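EreC (Klebsiella pneumoniae, PDB 6XCQ) probably hydrolyses the lactone ester of erythromycin and related macrolides, which would inactivate these antibiotics and give macrolide resistance. Local coordinates at residues A[404-409]-A[415-420]; A[303-308]-A[324-329]; A[51-56]-A[339-344]; A[377-382]-A[393-398]; A[63-68]-A[84-89]. The protein carries 1 engineered substitution. All coordinates share one frame; numbering follows the deposited sequence.

Contact 1 (A[404-409]-A[415-420]); sequences KRMRSQ and TNLSEA
Met406 and Leu417 are turned to each other by their first torsions. In Met406, CG lies anti to the backbone N (chi1 -176°), and the chain bends only at its last torsion, which sets CE toward the helix. Leu417 holds CG beside its own backbone N (chi1 -68°), which directs CD2 to Met406 and CD1 to the backbone of Lys404 and Arg405. The setting is a β-hairpin leading into a short helix. Strands 405-408 and 411-414 pair antiparallel, and helix 417-420 follows. The two side chains cross at a slant, and Met406 CE lies 4.1 Å from Leu417 CD2. The other methyl of Leu417, CD1, sits against the backbone at the start of the strand, 3.8 Å from Lys404 C and 4.0 Å from Arg405 N. Met379 of helix 379-387 touches both Met406 and Leu417, so the apolar cluster extends beyond the hairpin. One backbone hydrogen bond links the segments. Thr415 N donates to Lys404 O at 3.0 Å with an N-H...O angle of 163°. Lys404 CB still brushes Thr415 O, at 4.1 Å, although the bond from its CA starts away from the other segment. Arg405 forms salt bridges with Asp377 and Glu414. Thr415 OG1 is hydrogen-bonded to Thr313. Asn416 is the N-cap of helix 417-420. Its OD1 accepts a weak bond from Ser418 N and a firmer one from Glu419 N, whose nitrogen lies above the carbonyl plane, 3.1 Å from Asn416 OD1.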
# COMPACT_ATOMS: atom_id res chain seq x y z
N LYS A 404 23.72 -6.97 -0.16
CA LYS A 404 23.43 -5.72 -0.84
C LYS A 404 22.21 -5.80 -1.74
O LYS A 404 21.75 -4.76 -2.23
CB LYS A 404 24.63 -5.27 -1.68
CG LYS A 404 25.69 -4.55 -0.87
CD LYS A 404 26.92 -4.30 -1.72
CE LYS A 404 27.94 -3.47 -0.94
NZ LYS A 404 28.51 -4.28 0.17
N ARG A 405 21.69 -7.00 -2.00
CA ARG A 405 20.52 -7.15 -2.86
C ARG A 405 19.50 -8.04 -2.17
O ARG A 405 19.84 -8.84 -1.29
CB ARG A 405 20.91 -7.70 -4.25
CG ARG A 405 21.64 -9.03 -4.28
CD ARG A 405 22.24 -9.29 -5.67
NE ARG A 405 23.59 -8.76 -5.81
CZ ARG A 405 23.91 -7.69 -6.53
NH1 ARG A 405 22.98 -7.04 -7.21
NH2 ARG A 405 25.17 -7.28 -6.59
N MET A 406 18.23 -7.86 -2.54
CA MET A 406 17.14 -8.64 -1.97
C MET A 406 16.11 -8.91 -3.06
O MET A 406 15.89 -8.06 -3.93
CB MET A 406 16.48 -7.91 -0.77
CG MET A 406 15.38 -8.72 -0.07
SD MET A 406 15.03 -8.05 1.58
CE MET A 406 14.70 -6.34 1.16
N ARG A 407 15.48 -10.07 -2.99
CA ARG A 407 14.48 -10.42 -3.99
C ARG A 407 13.33 -9.42 -3.97
O ARG A 407 12.95 -8.89 -2.93
CB ARG A 407 13.95 -11.83 -3.75
CG ARG A 407 15.02 -12.92 -3.99
CD ARG A 407 14.53 -14.27 -3.55
NE ARG A 407 15.11 -15.34 -4.37
CZ ARG A 407 14.86 -16.62 -4.20
NH1 ARG A 407 14.06 -17.02 -3.22
NH2 ARG A 407 15.39 -17.51 -5.02
N SER A 408 12.78 -9.16 -5.14
CA SER A 408 11.61 -8.30 -5.25
C SER A 408 10.87 -8.77 -6.50
O SER A 408 11.44 -8.72 -7.59
CB SER A 408 12.02 -6.83 -5.33
OG SER A 408 10.93 -5.98 -5.60
N GLN A 409 9.65 -9.26 -6.33
CA GLN A 409 8.93 -9.97 -7.41
C GLN A 409 9.83 -11.11 -7.88
O GLN A 409 10.46 -11.77 -7.05
CB GLN A 409 8.50 -8.99 -8.50
CG GLN A 409 7.49 -7.93 -8.04
CD GLN A 409 6.22 -8.53 -7.46
OE1 GLN A 409 5.85 -8.21 -6.34
NE2 GLN A 409 5.53 -9.38 -8.25
N THR A 415 20.63 -2.09 -2.85
CA THR A 415 20.63 -0.87 -2.06
C THR A 415 21.55 -1.10 -0.86
O THR A 415 22.16 -2.17 -0.72
CB THR A 415 19.20 -0.50 -1.65
OG1 THR A 415 19.16 0.82 -1.08
CG2 THR A 415 18.68 -1.50 -0.66
N ASN A 416 21.66 -0.08 -0.01
CA ASN A 416 22.25 -0.24 1.31
C ASN A 416 21.14 -0.70 2.23
O ASN A 416 20.27 0.10 2.62
CB ASN A 416 22.85 1.08 1.82
CG ASN A 416 23.50 0.95 3.19
OD1 ASN A 416 22.96 0.31 4.11
ND2 ASN A 416 24.66 1.56 3.35
N LEU A 417 21.17 -1.98 2.61
CA LEU A 417 20.04 -2.56 3.32
C LEU A 417 19.95 -2.10 4.77
O LEU A 417 18.86 -2.19 5.36
CB LEU A 417 20.08 -4.09 3.22
CG LEU A 417 19.82 -4.59 1.79
CD1 LEU A 417 20.37 -6.00 1.59
CD2 LEU A 417 18.33 -4.56 1.43
N SER A 418 21.04 -1.63 5.37
CA SER A 418 20.94 -1.04 6.71
C SER A 418 20.17 0.27 6.69
O SER A 418 19.44 0.59 7.64
CB SER A 418 22.34 -0.82 7.30
OG SER A 418 23.11 0.02 6.46
N GLU A 419 20.32 1.04 5.62
CA GLU A 419 19.57 2.29 5.49
C GLU A 419 18.17 2.05 4.93
O GLU A 419 17.26 2.84 5.20
CB GLU A 419 20.33 3.23 4.57
CG GLU A 419 21.71 3.55 5.08
CD GLU A 419 22.24 4.81 4.48
OE1 GLU A 419 22.72 5.69 5.24
OE2 GLU A 419 22.19 4.93 3.23
N ALA A 420 18.00 0.98 4.15
CA ALA A 420 16.76 0.77 3.42
C ALA A 420 15.66 0.20 4.30
O ALA A 420 14.49 0.59 4.17
CB ALA A 420 17.02 -0.16 2.23

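Contact 2 (A[303-308]-A[324-329]); sequences LLAHNN and VPMGQH
Leu303 and Met326 make the apolar part of this buried contact. The Met326 chain runs extended from the first turn of helix 326-330 and bends at chi3 (67°). That bend brings CE to 3.9 Å from Leu303 CD1, with the two side chains slanting across each other. The same methyl lies 4.5 Å from Ala305 CB. Leu303 is on strand 301-304 of the central sheet, and Ala305 is in the turn that follows it. Met285 and Ala286 of helix 279-295 also touch Met326.

The second kind of contact joins ring to backbone. Pro325 CB lies 3.3 Å from Asn308 O, a close approach of a ring carbon to a carbonyl oxygen.

Segment 303-308 has its own polar bonds. His306 is the N-cap of helix 307-310. Its ND1 accepts from Asn308 N at 3.0 Å, nearly straight at 170° and in the ring plane. His306 NE2 is bonded to Gln409 OE1, and Asn308 OD1 to Ser408 OG. Bonds at both of its nitrogens fix the rotation of the His306 ring.

The two segments themselves therefore meet by van der Waals contact in two patches, one at the Met326 methyl and one at the Pro325 ring.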
# COMPACT_ATOMS: atom_id res chain seq x y z
N LEU A 303 1.54 -0.28 8.27
CA LEU A 303 1.35 -0.09 6.83
C LEU A 303 1.60 -1.41 6.11
O LEU A 303 2.69 -1.98 6.24
CB LEU A 303 2.28 0.99 6.27
CG LEU A 303 2.22 2.37 6.92
CD1 LEU A 303 3.20 3.32 6.19
CD2 LEU A 303 0.78 2.88 6.88
N LEU A 304 0.61 -1.89 5.36
CA LEU A 304 0.72 -3.14 4.62
C LEU A 304 0.96 -2.76 3.16
O LEU A 304 0.03 -2.47 2.41
CB LEU A 304 -0.54 -4.00 4.78
CG LEU A 304 -0.94 -4.46 6.19
CD1 LEU A 304 -2.09 -5.49 6.12
CD2 LEU A 304 0.26 -5.05 6.94
N ALA A 305 2.23 -2.68 2.77
CA ALA A 305 2.55 -2.30 1.41
C ALA A 305 3.73 -3.15 0.93
O ALA A 305 4.32 -3.91 1.69
CB ALA A 305 2.86 -0.80 1.31
N HIS A 306 4.06 -3.02 -0.35
CA HIS A 306 5.15 -3.80 -0.93
C HIS A 306 6.49 -3.35 -0.32
O HIS A 306 6.62 -2.20 0.12
CB HIS A 306 5.16 -3.62 -2.45
CG HIS A 306 5.92 -4.68 -3.20
ND1 HIS A 306 7.28 -4.64 -3.36
CD2 HIS A 306 5.49 -5.79 -3.85
CE1 HIS A 306 7.67 -5.68 -4.07
NE2 HIS A 306 6.61 -6.39 -4.39
N ASN A 307 7.46 -4.28 -0.27
CA ASN A 307 8.85 -3.92 0.08
C ASN A 307 9.29 -2.67 -0.66
O ASN A 307 9.90 -1.77 -0.08
CB ASN A 307 9.83 -5.06 -0.26
CG ASN A 307 9.77 -6.23 0.71
OD1 ASN A 307 8.96 -6.27 1.64
ND2 ASN A 307 10.64 -7.22 0.48
N ASN A 308 9.03 -2.62 -1.97
CA ASN A 308 9.46 -1.49 -2.78
C ASN A 308 8.81 -0.18 -2.35
O ASN A 308 9.37 0.89 -2.62
CB ASN A 308 9.14 -1.73 -4.26
CG ASN A 308 9.90 -2.92 -4.84
OD1 ASN A 308 10.67 -3.58 -4.16
ND2 ASN A 308 9.68 -3.19 -6.11
N VAL A 324 11.72 7.33 -5.92
CA VAL A 324 11.72 7.61 -4.49
C VAL A 324 10.52 6.88 -3.89
O VAL A 324 9.38 7.14 -4.32
CB VAL A 324 11.65 9.12 -4.23
CG1 VAL A 324 11.51 9.39 -2.75
CG2 VAL A 324 12.87 9.80 -4.81
N PRO A 325 10.71 5.95 -2.96
CA PRO A 325 9.57 5.23 -2.39
C PRO A 325 8.91 6.02 -1.28
O PRO A 325 9.50 6.94 -0.70
CB PRO A 325 10.21 3.96 -1.82
CG PRO A 325 11.60 4.40 -1.47
CD PRO A 325 12.00 5.46 -2.45
N MET A 326 7.68 5.62 -0.97
CA MET A 326 6.96 6.19 0.17
C MET A 326 7.82 6.20 1.44
O MET A 326 7.90 7.20 2.15
CB MET A 326 5.66 5.42 0.41
CG MET A 326 4.95 5.80 1.70
SD MET A 326 3.63 4.64 2.15
CE MET A 326 4.56 3.16 2.54
N GLY A 327 8.50 5.08 1.72
CA GLY A 327 9.29 5.00 2.94
C GLY A 327 10.39 6.04 3.05
O GLY A 327 10.74 6.47 4.15
N GLN A 328 10.95 6.47 1.91
CA GLN A 328 12.02 7.46 1.96
C GLN A 328 11.48 8.81 2.40
O GLN A 328 12.16 9.56 3.12
CB GLN A 328 12.74 7.57 0.60
CG GLN A 328 13.97 8.52 0.60
CD GLN A 328 14.82 8.44 -0.66
OE1 GLN A 328 14.53 7.68 -1.58
NE2 GLN A 328 15.90 9.24 -0.70
N HIS A 329 10.25 9.14 2.00
CA HIS A 329 9.59 10.34 2.52
C HIS A 329 9.34 10.20 4.02
O HIS A 329 9.67 11.10 4.80
CB HIS A 329 8.25 10.59 1.80
CG HIS A 329 8.37 10.93 0.35
ND1 HIS A 329 8.44 12.23 -0.11
CD2 HIS A 329 8.40 10.14 -0.75
CE1 HIS A 329 8.51 12.22 -1.43
NE2 HIS A 329 8.48 10.97 -1.85

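Contact 3 (A[51-56]-A[339-344]); sequences EILTPL and RAIAFT
Leu56 lays its CD1 along the first carbons of Arg339, 3.9 Å from both Arg339 CB and Arg339 CG. The two side chains run past each other in opposite directions. Leu56 CG sits between its backbone N and carbonyl carbon (chi1 78°), a crowded position that lets the branch lie against the strand. The arginine bends at chi2 (-73°), which curls its chain around to Leu56 O. Arg339 NE then donates to Leu56 O at 2.6 Å. The bond is somewhat bent, but NE lies in the carbonyl plane. Arg339 NH2 reaches further through a water, at 3.0 Å from the water oxygen, and that water also lies 2.8 Å from Pro55 O. The guanidinium thus meets two carbonyls of helix 54-57, one directly and one through water. This short helix packs on the mixed sheet of the α/β core, where strand 338-345 lies between strands 423-427 and 62-65. Deeper in, Leu53 CD1 approaches Ile341 CD1 at 4.4 Å. Leu53 also touches Leu394 and Ala423, and Ile341 touches Val425, so the apolar layer continues across adjoining strands. The third guanidinium nitrogen, Arg339 NH1, is hydrogen-bonded to Glu336 O.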
# COMPACT_ATOMS: atom_id res chain seq x y z
N GLU A 51 11.05 -10.78 20.16
CA GLU A 51 11.64 -9.82 21.10
C GLU A 51 12.75 -9.02 20.45
O GLU A 51 13.04 -7.90 20.89
CB GLU A 51 12.17 -10.55 22.34
N ILE A 52 13.39 -9.58 19.42
CA ILE A 52 14.45 -8.89 18.70
C ILE A 52 13.96 -7.57 18.10
O ILE A 52 14.76 -6.66 17.87
CB ILE A 52 15.01 -9.85 17.62
CG1 ILE A 52 16.13 -9.23 16.81
CG2 ILE A 52 13.92 -10.32 16.69
CD1 ILE A 52 16.59 -10.16 15.69
N LEU A 53 12.66 -7.43 17.86
CA LEU A 53 12.09 -6.22 17.27
C LEU A 53 11.71 -5.18 18.30
O LEU A 53 11.41 -4.04 17.91
CB LEU A 53 10.84 -6.56 16.45
CG LEU A 53 10.92 -7.63 15.36
CD1 LEU A 53 9.53 -7.92 14.79
CD2 LEU A 53 11.87 -7.20 14.26
N THR A 54 11.66 -5.52 19.58
CA THR A 54 11.09 -4.59 20.56
C THR A 54 11.85 -3.27 20.62
O THR A 54 11.18 -2.22 20.62
CB THR A 54 10.99 -5.26 21.93
OG1 THR A 54 9.96 -6.25 21.91
CG2 THR A 54 10.65 -4.25 23.00
N PRO A 55 13.19 -3.23 20.64
CA PRO A 55 13.88 -1.92 20.62
C PRO A 55 13.53 -1.05 19.43
O PRO A 55 13.32 0.16 19.60
CB PRO A 55 15.36 -2.32 20.60
CG PRO A 55 15.40 -3.61 21.26
CD PRO A 55 14.16 -4.33 20.80
N LEU A 56 13.49 -1.62 18.22
CA LEU A 56 13.22 -0.77 17.07
C LEU A 56 11.77 -0.33 17.03
O LEU A 56 11.46 0.72 16.46
CB LEU A 56 13.63 -1.48 15.77
CG LEU A 56 12.80 -2.58 15.09
CD1 LEU A 56 11.67 -1.99 14.25
CD2 LEU A 56 13.71 -3.44 14.22
N ARG A 339 9.36 2.88 10.89
CA ARG A 339 10.16 1.67 10.75
C ARG A 339 9.62 0.83 9.60
O ARG A 339 8.41 0.79 9.38
CB ARG A 339 10.15 0.82 12.04
CG ARG A 339 10.44 1.60 13.33
CD ARG A 339 11.91 2.01 13.50
NE ARG A 339 12.08 2.64 14.81
CZ ARG A 339 12.07 3.95 15.04
NH1 ARG A 339 11.96 4.81 14.03
NH2 ARG A 339 12.19 4.41 16.28
N ALA A 340 10.53 0.15 8.88
CA ALA A 340 10.16 -0.65 7.70
C ALA A 340 10.71 -2.06 7.85
O ALA A 340 11.92 -2.25 7.98
CB ALA A 340 10.72 -0.01 6.42
N ILE A 341 9.83 -3.05 7.79
CA ILE A 341 10.23 -4.45 7.86
C ILE A 341 9.96 -5.08 6.50
O ILE A 341 8.80 -5.22 6.08
CB ILE A 341 9.49 -5.20 8.99
CG1 ILE A 341 9.58 -4.39 10.29
CG2 ILE A 341 10.08 -6.60 9.14
CD1 ILE A 341 8.93 -5.05 11.49
N ALA A 342 11.03 -5.40 5.77
CA ALA A 342 10.91 -6.12 4.51
C ALA A 342 10.63 -7.60 4.75
O ALA A 342 11.08 -8.18 5.74
CB ALA A 342 12.18 -5.98 3.68
N PHE A 343 9.86 -8.21 3.84
CA PHE A 343 9.60 -9.65 3.85
C PHE A 343 10.22 -10.25 2.60
O PHE A 343 9.95 -9.76 1.49
CB PHE A 343 8.10 -9.98 3.82
CG PHE A 343 7.36 -9.75 5.09
CD1 PHE A 343 7.78 -8.80 6.02
CD2 PHE A 343 6.18 -10.43 5.34
CE1 PHE A 343 7.05 -8.56 7.19
CE2 PHE A 343 5.45 -10.20 6.50
CZ PHE A 343 5.90 -9.26 7.43
N THR A 344 11.00 -11.32 2.74
CA THR A 344 11.50 -12.01 1.57
C THR A 344 11.38 -13.52 1.80
O THR A 344 10.75 -13.97 2.76
CB THR A 344 12.92 -11.55 1.22
OG1 THR A 344 13.28 -12.08 -0.07
CG2 THR A 344 13.93 -12.00 2.28
O HOH W 1 13.12 2.69 18.49

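Contact 4 (A[377-382]-A[393-398]); sequences DSMEQY and CLTLTD
Tyr382 points its side chain at Thr395, starting from a CB that leaves the helix toward the strand. CG lies anti to the backbone N (chi1 -179°), and this extends the ring away from the helix axis. Along the near edge, CD2 is 4.4 Å from Thr395 OG1. CE2 comes closest, at 3.5 Å from Thr395 OG1. Thr395 OG1 lies in the plane of the Tyr382 ring, so it meets the edge and not a face. Further out, Tyr382 OH is 4.2 Å from the same Thr395 OG1. The threonine hydroxyl has a polar partner elsewhere: it is hydrogen-bonded to Thr32 O. One turn earlier, Met379 adds a looser contact, its SD 4.3 Å from Thr395 CG2. The ring edge rests on the threonine oxygen and Met379 SD on its methyl. Ser378 caps the start of the helix, with OG accepting from Gln381 N at 3.0 Å. Helix 379-387 is tied to strand 392-396 by the Cys387-Cys393 disulfide as well. The strand lies between 33-36 and 423-427 in the mixed sheet. Met379 also touches Ile424 of strand 423-427, and Glu380 OE2 accepts from Arg407 N of strand 405-408, so the helix packs against both the main sheet and the hairpin.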
# COMPACT_ATOMS: atom_id res chain seq x y z
N ASP A 377 26.15 -11.94 -2.20
CA ASP A 377 25.82 -10.64 -1.63
C ASP A 377 24.31 -10.40 -1.60
O ASP A 377 23.85 -9.28 -1.79
CB ASP A 377 26.53 -9.52 -2.38
CG ASP A 377 26.24 -9.52 -3.86
OD1 ASP A 377 25.34 -10.27 -4.33
OD2 ASP A 377 26.92 -8.76 -4.58
N SER A 378 23.52 -11.45 -1.38
CA SER A 378 22.08 -11.28 -1.24
C SER A 378 21.66 -11.37 0.22
O SER A 378 22.33 -11.99 1.06
CB SER A 378 21.34 -12.30 -2.10
OG SER A 378 21.35 -13.58 -1.50
N MET A 379 20.56 -10.70 0.55
CA MET A 379 20.00 -10.84 1.90
C MET A 379 19.57 -12.28 2.15
O MET A 379 19.68 -12.79 3.27
CB MET A 379 18.83 -9.88 2.09
CG MET A 379 18.14 -10.00 3.45
SD MET A 379 19.21 -9.69 4.89
CE MET A 379 19.81 -8.08 4.52
N GLU A 380 19.08 -12.95 1.10
CA GLU A 380 18.68 -14.35 1.23
C GLU A 380 19.84 -15.23 1.66
O GLU A 380 19.67 -16.15 2.46
CB GLU A 380 18.10 -14.83 -0.11
CG GLU A 380 16.73 -14.19 -0.45
CD GLU A 380 16.82 -12.74 -0.93
OE1 GLU A 380 17.89 -12.33 -1.42
OE2 GLU A 380 15.79 -12.02 -0.84
N GLN A 381 21.04 -14.96 1.14
CA GLN A 381 22.18 -15.79 1.52
C GLN A 381 22.57 -15.54 2.97
O GLN A 381 22.95 -16.48 3.69
CB GLN A 381 23.38 -15.52 0.61
CG GLN A 381 24.57 -16.42 0.95
CD GLN A 381 24.27 -17.88 0.66
OE1 GLN A 381 23.93 -18.23 -0.46
NE2 GLN A 381 24.39 -18.72 1.68
N TYR A 382 22.49 -14.28 3.39
CA TYR A 382 22.75 -13.94 4.79
C TYR A 382 21.80 -14.69 5.72
O TYR A 382 22.23 -15.22 6.75
CB TYR A 382 22.59 -12.44 4.97
CG TYR A 382 22.84 -11.91 6.36
CD1 TYR A 382 24.12 -11.52 6.76
CD2 TYR A 382 21.79 -11.75 7.26
CE1 TYR A 382 24.35 -11.02 8.03
CE2 TYR A 382 22.01 -11.25 8.53
CZ TYR A 382 23.28 -10.88 8.91
OH TYR A 382 23.50 -10.39 10.16
N CYS A 393 12.92 -16.71 9.55
CA CYS A 393 14.01 -16.00 10.18
C CYS A 393 13.68 -14.51 10.28
O CYS A 393 13.07 -13.94 9.38
CB CYS A 393 15.31 -16.21 9.38
SG CYS A 393 16.75 -15.39 10.10
N LEU A 394 14.13 -13.89 11.36
CA LEU A 394 13.97 -12.46 11.58
C LEU A 394 15.32 -11.86 11.93
O LEU A 394 15.98 -12.35 12.85
CB LEU A 394 12.96 -12.21 12.71
CG LEU A 394 12.60 -10.81 13.17
CD1 LEU A 394 12.11 -9.97 12.00
CD2 LEU A 394 11.52 -10.94 14.22
N THR A 395 15.74 -10.82 11.20
CA THR A 395 17.06 -10.23 11.35
C THR A 395 16.97 -8.71 11.31
O THR A 395 16.18 -8.15 10.55
CB THR A 395 18.04 -10.73 10.27
OG1 THR A 395 19.37 -10.30 10.60
CG2 THR A 395 17.71 -10.19 8.90
N LEU A 396 17.76 -8.06 12.16
CA LEU A 396 17.98 -6.63 12.02
C LEU A 396 18.98 -6.39 10.89
O LEU A 396 19.67 -7.30 10.44
CB LEU A 396 18.49 -6.02 13.32
CG LEU A 396 17.69 -6.41 14.57
CD1 LEU A 396 18.39 -5.86 15.81
CD2 LEU A 396 16.24 -5.92 14.50
N THR A 397 19.04 -5.15 10.42
CA THR A 397 19.92 -4.83 9.30
C THR A 397 21.12 -3.99 9.71
O THR A 397 21.98 -3.72 8.86
CB THR A 397 19.15 -4.07 8.22
OG1 THR A 397 18.57 -2.89 8.80
CG2 THR A 397 18.07 -4.95 7.63
N ASP A 398 21.18 -3.53 10.95
CA ASP A 398 22.26 -2.65 11.41
C ASP A 398 23.38 -3.51 11.98
O ASP A 398 23.64 -3.56 13.18
CB ASP A 398 21.74 -1.64 12.42
CG ASP A 398 22.80 -0.63 12.83
OD1 ASP A 398 23.87 -0.56 12.17
OD2 ASP A 398 22.58 0.10 13.82

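Contact 5 (A[63-68]-A[84-89]); sequences VGLGEG and RYLVER
Leu86 meets Val63 and Leu65 with a single methyl, CD1. The contact belongs to a β-α-β crossover: strand 62-65 leads through helix 73-90 to the parallel strand 94-97, with strand 301-304 between the two. The apolar packing comes first. Leu86 CD1 lies 3.9 Å from Val63 CG1 and 4.1 Å from Leu65 CD2. Val63 crosses Leu86 at a slant, while Leu65 and Leu86 reach toward each other tip to tip. Leu86 has CG beside its backbone N (chi1 -68°), which carries its branch from the helix down to the strand. Val63 and Leu65 alternate with Gly64, so both point at the helix. All three touching residues are buried. Ile302 of the neighbouring strand 301-304 touches both Leu65 and Leu86.

The polar interactions do not cross to segment 63-68. Arg84 and Glu88, one turn apart, form a salt bridge. Arg84 grips the carboxylate side-on through NE and NH2. NE donates to Glu88 OE2 at 2.9 Å, an almost straight bond (164°) that comes from above the carboxylate plane. Glu88 OE2 is also hydrogen-bonded to Tyr142 OH of helix 126-146, and Arg84 NH1 to Pro42 O. These bonds hold both charged groups in place. The second arm of the grip runs from Arg84 NH2 to the syn lone pair of Glu88 OE1, 3.1 Å away.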
# COMPACT_ATOMS: atom_id res chain seq x y z
N VAL A 63 4.86 1.54 11.42
CA VAL A 63 5.64 0.35 11.13
C VAL A 63 5.09 -0.28 9.85
O VAL A 63 3.91 -0.62 9.78
CB VAL A 63 5.63 -0.66 12.29
CG1 VAL A 63 6.35 -1.95 11.85
CG2 VAL A 63 6.34 -0.08 13.51
N GLY A 64 5.95 -0.42 8.85
CA GLY A 64 5.56 -1.08 7.62
C GLY A 64 5.91 -2.55 7.66
O GLY A 64 7.03 -2.91 8.02
N LEU A 65 4.94 -3.40 7.30
CA LEU A 65 5.14 -4.84 7.11
C LEU A 65 5.07 -5.10 5.61
O LEU A 65 4.01 -4.94 4.99
CB LEU A 65 4.08 -5.66 7.86
CG LEU A 65 3.92 -5.44 9.37
CD1 LEU A 65 2.74 -6.24 9.89
CD2 LEU A 65 5.18 -5.83 10.13
N GLY A 66 6.20 -5.47 5.02
CA GLY A 66 6.32 -5.58 3.58
C GLY A 66 5.82 -6.89 3.02
O GLY A 66 5.13 -7.69 3.66
N GLU A 67 6.13 -7.08 1.74
CA GLU A 67 6.03 -8.37 1.09
C GLU A 67 6.93 -8.27 -0.12
O GLU A 67 6.91 -7.25 -0.81
CB GLU A 67 4.58 -8.73 0.71
CG GLU A 67 3.84 -7.65 -0.06
CD GLU A 67 2.41 -8.05 -0.42
OE1 GLU A 67 1.90 -9.06 0.11
OE2 GLU A 67 1.80 -7.37 -1.27
N GLY A 68 7.77 -9.29 -0.32
CA GLY A 68 8.68 -9.25 -1.45
C GLY A 68 7.99 -9.48 -2.77
O GLY A 68 8.57 -9.17 -3.83
N ARG A 84 -0.47 -9.24 15.09
CA ARG A 84 -0.70 -9.66 16.47
C ARG A 84 0.35 -9.09 17.42
O ARG A 84 0.03 -8.56 18.48
CB ARG A 84 -0.72 -11.19 16.56
CG ARG A 84 -2.07 -11.82 16.28
CD ARG A 84 -2.14 -13.21 16.87
NE ARG A 84 -2.22 -13.14 18.33
CZ ARG A 84 -1.95 -14.15 19.15
NH1 ARG A 84 -1.56 -15.32 18.66
NH2 ARG A 84 -2.06 -13.97 20.46
N TYR A 85 1.63 -9.20 17.04
CA TYR A 85 2.69 -8.69 17.90
C TYR A 85 2.59 -7.18 18.10
O TYR A 85 2.72 -6.68 19.22
CB TYR A 85 4.05 -9.05 17.30
CG TYR A 85 5.21 -8.30 17.90
CD1 TYR A 85 5.67 -8.61 19.17
CD2 TYR A 85 5.85 -7.31 17.18
CE1 TYR A 85 6.75 -7.93 19.72
CE2 TYR A 85 6.92 -6.63 17.72
CZ TYR A 85 7.36 -6.94 18.98
OH TYR A 85 8.44 -6.26 19.50
N LEU A 86 2.36 -6.43 17.02
CA LEU A 86 2.33 -4.97 17.14
C LEU A 86 1.08 -4.52 17.89
O LEU A 86 1.14 -3.58 18.69
CB LEU A 86 2.38 -4.34 15.75
CG LEU A 86 3.71 -4.51 15.01
CD1 LEU A 86 3.58 -4.10 13.53
CD2 LEU A 86 4.78 -3.73 15.72
N VAL A 87 -0.04 -5.18 17.65
CA VAL A 87 -1.28 -4.81 18.33
C VAL A 87 -1.22 -5.20 19.80
O VAL A 87 -1.42 -4.37 20.69
CB VAL A 87 -2.49 -5.43 17.63
CG1 VAL A 87 -3.73 -5.34 18.53
CG2 VAL A 87 -2.75 -4.73 16.32
N GLU A 88 -0.90 -6.46 20.07
CA GLU A 88 -1.04 -6.96 21.44
C GLU A 88 0.12 -6.58 22.34
O GLU A 88 -0.05 -6.56 23.56
CB GLU A 88 -1.22 -8.47 21.44
CG GLU A 88 -2.46 -8.89 20.73
CD GLU A 88 -2.58 -10.38 20.69
OE1 GLU A 88 -1.88 -11.03 21.48
OE2 GLU A 88 -3.35 -10.90 19.86
N ARG A 89 1.29 -6.27 21.78
CA ARG A 89 2.43 -5.98 22.63
C ARG A 89 2.91 -4.54 22.54
O ARG A 89 3.62 -4.10 23.44
CB ARG A 89 3.60 -6.92 22.32
CG ARG A 89 3.30 -8.35 22.72
CD ARG A 89 3.18 -8.49 24.25
NE ARG A 89 3.10 -9.89 24.66
CZ ARG A 89 4.15 -10.68 24.83
NH1 ARG A 89 5.38 -10.21 24.64
NH2 ARG A 89 3.98 -11.94 25.19

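How the contacts relate
Contacts 2, 3, 4 and 5 all reach the central mixed sheet. Strands 338-345, 62-65 and 301-304 are consecutive in it. Contacts 3 and 5 share one face, about 8 Å apart between centres, while contact 2 lies on the other face, its centre about 14 Å from that of contact 5. Contact 4 lies nearer the 33-36 edge. Contact 1 is on the hairpin outside this sheet, its centre about 9 Å from that of contact 4. Along the chain, contacts 5 and 2 are nested inside the long loop closed by contact 3; contacts 4 and 1 follow. Polar bonds join contact 1 to contacts 2, 4 and 5, the last through Gln409 N and Gly68 O. The hairpin is thereby tied to loops after two core strands.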